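Local coordinates for galectin (Xenopus laevis, PDB 3WUD), which binds beta-galactosides such as lactose, as a proto-type galectin of the skin, and probably also laminin, at residues A[46-51]-A[61-66]. Residues are numbered along the deposited sequence; the frame is centred on the assembly and turned at random.
With GAL (beta-D-galactopyranose), chain B; GLC (alpha-D-glucopyranose), chain C.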
loop_
_atom_site.group_PDB
_atom_site.type_symbol
_atom_site.label_atom_id
_atom_site.label_comp_id
_atom_site.label_asym_id
_atom_site.label_seq_id
_atom_site.Cartn_x
_atom_site.Cartn_y
_atom_site.Cartn_z
ATOM N N ILE A 46 -5.981 -15.750 -2.030
ATOM C CA ILE A 46 -7.433 -15.388 -1.824
ATOM C C ILE A 46 -7.881 -14.235 -2.743
ATOM O O ILE A 46 -7.233 -13.226 -2.924
ATOM C CB ILE A 46 -7.813 -15.137 -0.330
ATOM C CG1 ILE A 46 -9.348 -15.043 -0.161
ATOM C CG2 ILE A 46 -7.134 -13.895 0.165
ATOM C CD1 ILE A 46 -9.756 -15.043 1.321
ATOM N N HIS A 47 -9.083 -14.433 -3.315
ATOM C CA HIS A 47 -9.891 -13.451 -3.956
ATOM C C HIS A 47 -11.086 -13.369 -3.041
ATOM O O HIS A 47 -11.827 -14.364 -2.899
ATOM C CB HIS A 47 -10.286 -13.903 -5.370
ATOM C CG HIS A 47 -11.379 -13.088 -6.018
ATOM N ND1 HIS A 47 -11.170 -11.840 -6.554
ATOM C CD2 HIS A 47 -12.659 -13.407 -6.278
ATOM C CE1 HIS A 47 -12.294 -11.428 -7.140
ATOM N NE2 HIS A 47 -13.181 -12.392 -7.024
ATOM N N PHE A 48 -11.217 -12.236 -2.373
ATOM C CA PHE A 48 -12.202 -11.947 -1.351
ATOM C C PHE A 48 -13.192 -10.952 -1.938
ATOM O O PHE A 48 -12.831 -9.816 -2.245
ATOM C CB PHE A 48 -11.492 -11.320 -0.153
ATOM C CG PHE A 48 -12.403 -10.876 0.934
ATOM C CD1 PHE A 48 -12.866 -11.793 1.872
ATOM C CD2 PHE A 48 -12.794 -9.546 1.043
ATOM C CE1 PHE A 48 -13.698 -11.393 2.903
ATOM C CE2 PHE A 48 -13.661 -9.121 2.065
ATOM C CZ PHE A 48 -14.126 -10.076 2.971
ATOM N N ASN A 49 -14.393 -11.414 -2.275
ATOM C CA ASN A 49 -15.332 -10.662 -3.081
ATOM C C ASN A 49 -16.803 -10.514 -2.492
ATOM O O ASN A 49 -17.680 -11.291 -2.841
ATOM C CB ASN A 49 -15.404 -11.363 -4.450
ATOM C CG ASN A 49 -16.224 -10.618 -5.506
ATOM O OD1 ASN A 49 -16.762 -11.267 -6.391
ATOM N ND2 ASN A 49 -16.289 -9.305 -5.452
ATOM N N PRO A 50 -17.000 -9.498 -1.600
ATOM C CA PRO A 50 -18.295 -9.194 -1.067
ATOM C C PRO A 50 -19.122 -8.666 -2.237
ATOM O O PRO A 50 -18.671 -7.859 -2.986
ATOM C CB PRO A 50 -18.003 -8.103 -0.015
ATOM C CG PRO A 50 -16.631 -8.440 0.443
ATOM C CD PRO A 50 -15.976 -8.704 -0.905
ATOM N N ARG A 51 -20.309 -9.220 -2.385
ATOM C CA ARG A 51 -21.182 -8.946 -3.434
ATOM C C ARG A 51 -22.517 -8.449 -2.850
ATOM O O ARG A 51 -23.233 -9.229 -2.148
ATOM C CB ARG A 51 -21.487 -10.209 -4.237
ATOM C CG ARG A 51 -20.250 -10.754 -4.927
ATOM C CD ARG A 51 -20.541 -11.941 -5.842
ATOM N NE ARG A 51 -19.317 -12.391 -6.531
ATOM C CZ ARG A 51 -19.248 -13.522 -7.252
ATOM N NH1 ARG A 51 -20.323 -14.258 -7.424
ATOM N NH2 ARG A 51 -18.119 -13.872 -7.865
ATOM N N ILE A 61 -20.431 -13.089 0.640
ATOM C CA ILE A 61 -19.048 -12.993 0.321
ATOM C C ILE A 61 -18.654 -14.257 -0.503
ATOM O O ILE A 61 -18.775 -15.405 0.005
ATOM C CB ILE A 61 -18.159 -12.945 1.549
ATOM C CG1 ILE A 61 -18.541 -11.762 2.459
ATOM C CG2 ILE A 61 -16.714 -12.824 1.100
ATOM C CD1 ILE A 61 -17.740 -11.729 3.725
ATOM N N ILE A 62 -18.136 -14.029 -1.707
ATOM C CA ILE A 62 -17.637 -15.181 -2.492
ATOM C C ILE A 62 -16.132 -15.118 -2.335
ATOM O O ILE A 62 -15.560 -14.041 -2.491
ATOM C CB ILE A 62 -17.997 -14.999 -3.943
ATOM C CG1 ILE A 62 -19.455 -15.376 -4.177
ATOM C CG2 ILE A 62 -17.131 -15.893 -4.846
ATOM C CD1 ILE A 62 -20.480 -14.904 -3.167
ATOM N N CYS A 63 -15.478 -16.207 -1.919
ATOM C CA CYS A 63 -14.010 -16.278 -1.963
ATOM C C CYS A 63 -13.581 -17.360 -2.949
ATOM O O CYS A 63 -14.269 -18.375 -3.168
ATOM C CB CYS A 63 -13.463 -16.637 -0.603
ATOM S SG CYS A 63 -13.745 -15.289 0.615
ATOM N N ASN A 64 -12.433 -17.149 -3.559
ATOM C CA ASN A 64 -11.852 -18.160 -4.397
ATOM C C ASN A 64 -10.350 -17.972 -4.474
ATOM O O ASN A 64 -9.819 -17.001 -3.995
ATOM C CB ASN A 64 -12.438 -18.035 -5.816
ATOM C CG ASN A 64 -12.430 -19.379 -6.571
ATOM O OD1 ASN A 64 -11.721 -20.273 -6.255
ATOM N ND2 ASN A 64 -13.146 -19.455 -7.642
ATOM N N SER A 65 -9.670 -18.940 -5.018
ATOM C CA SER A 65 -8.257 -18.860 -5.338
ATOM C C SER A 65 -8.082 -18.682 -6.815
ATOM O O SER A 65 -8.979 -19.051 -7.604
ATOM C CB SER A 65 -7.542 -20.159 -4.894
ATOM O OG SER A 65 -8.074 -21.347 -5.493
ATOM N N LYS A 66 -6.892 -18.294 -7.252
ATOM C CA LYS A 66 -6.623 -18.249 -8.672
ATOM C C LYS A 66 -5.183 -18.687 -8.818
ATOM O O LYS A 66 -4.303 -18.032 -8.276
ATOM C CB LYS A 66 -6.839 -16.864 -9.277
ATOM C CG LYS A 66 -6.776 -16.869 -10.837
ATOM C CD LYS A 66 -6.974 -15.522 -11.451
ATOM C CE LYS A 66 -5.895 -14.559 -11.108
ATOM N NZ LYS A 66 -5.811 -13.417 -12.048
HETATM C C1 GAL B . -16.827 -14.914 -11.096
HETATM C C2 GAL B . -16.490 -13.437 -11.239
HETATM C C3 GAL B . -15.025 -13.111 -10.949
HETATM C C4 GAL B . -14.633 -13.778 -9.624
HETATM C C5 GAL B . -15.038 -15.259 -9.650
HETATM C C6 GAL B . -14.722 -16.039 -8.394
HETATM O O2 GAL B . -16.748 -13.018 -12.573
HETATM O O3 GAL B . -14.837 -11.708 -10.993
HETATM O O4 GAL B . -15.295 -13.122 -8.533
HETATM O O5 GAL B . -16.445 -15.450 -9.845
HETATM O O6 GAL B . -15.093 -17.403 -8.457
HETATM C C1 GLC C . -20.356 -18.669 -11.735
HETATM C C2 GLC C . -20.484 -17.904 -10.436
HETATM C C3 GLC C . -19.754 -16.601 -10.333
HETATM C C4 GLC C . -18.554 -16.473 -11.298
HETATM C C5 GLC C . -18.881 -16.908 -12.727
HETATM C C6 GLC C . -17.650 -17.129 -13.544
HETATM O O1 GLC C . -21.518 -19.366 -12.106
HETATM O O2 GLC C . -21.773 -17.814 -9.867
HETATM O O3 GLC C . -19.407 -16.462 -8.949
HETATM O O4 GLC C . -18.254 -15.123 -11.296
HETATM O O5 GLC C . -19.563 -18.128 -12.773
HETATM O O6 GLC C . -18.122 -17.483 -14.842
#
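Ile62 lies against one face of the Arg51 guanidinium, its CG1 3.4 Å above the plane and displaced toward the rim, the two side chains crossing at about a right angle. Around the edge of the same group, near its plane, come the sugar hydroxyls: Arg51 NH1 donates to GLC O3 at 2.8 Å, while Arg51 NH2 reaches GLC O3 and GAL O4. Arg51 NE donates to Asn49 OD1 (2.8 Å); the oxygen lies in the guanidinium plane, whereas NE stands well above the plane of the amide. Asp57 adds a salt bridge to NH1, so an apolar face, an amide and a carboxylate together limit the rotation of the planar end, whose chain runs extended from CG to NE. The His47 ring likewise offers its edge: NE2 hydrogen-bonds GAL O4 at 2.7 Å, and Asn36 holds ND1 at the other nitrogen, fixing the ring's orientation.

Here the galectin beta-sandwich illustrates how an antiparallel hairpin, strands 43-51 and 60-67, divides its labour between two faces. His47 pairs with Asn64, and Asn49 with Ile62, as hydrogen-bonded pairs whose side chains share the sugar-binding face; Trp71 and Glu74 of the next strand help complete the pocket. Asn64, with CG anti to its backbone nitrogen (chi1 -153°), sends ND2 away from strand 43-51 to GAL O6 in a nearly straight bond (2.9 Å, 172°).

The non-hydrogen-bonded pairs turn inward instead. Phe48 meets Cys63 SG obliquely, with CD1 3.8 Å from the sulfur, and its CE1 rests 3.8 Å from Ile61 CG2. Beyond them Phe92 packs edge-to-face with Phe48, and Val101 and Leu103 of the opposing sheet touch the same ring, while Pro50 CG approaches Ile61 CG1 beside Phe82.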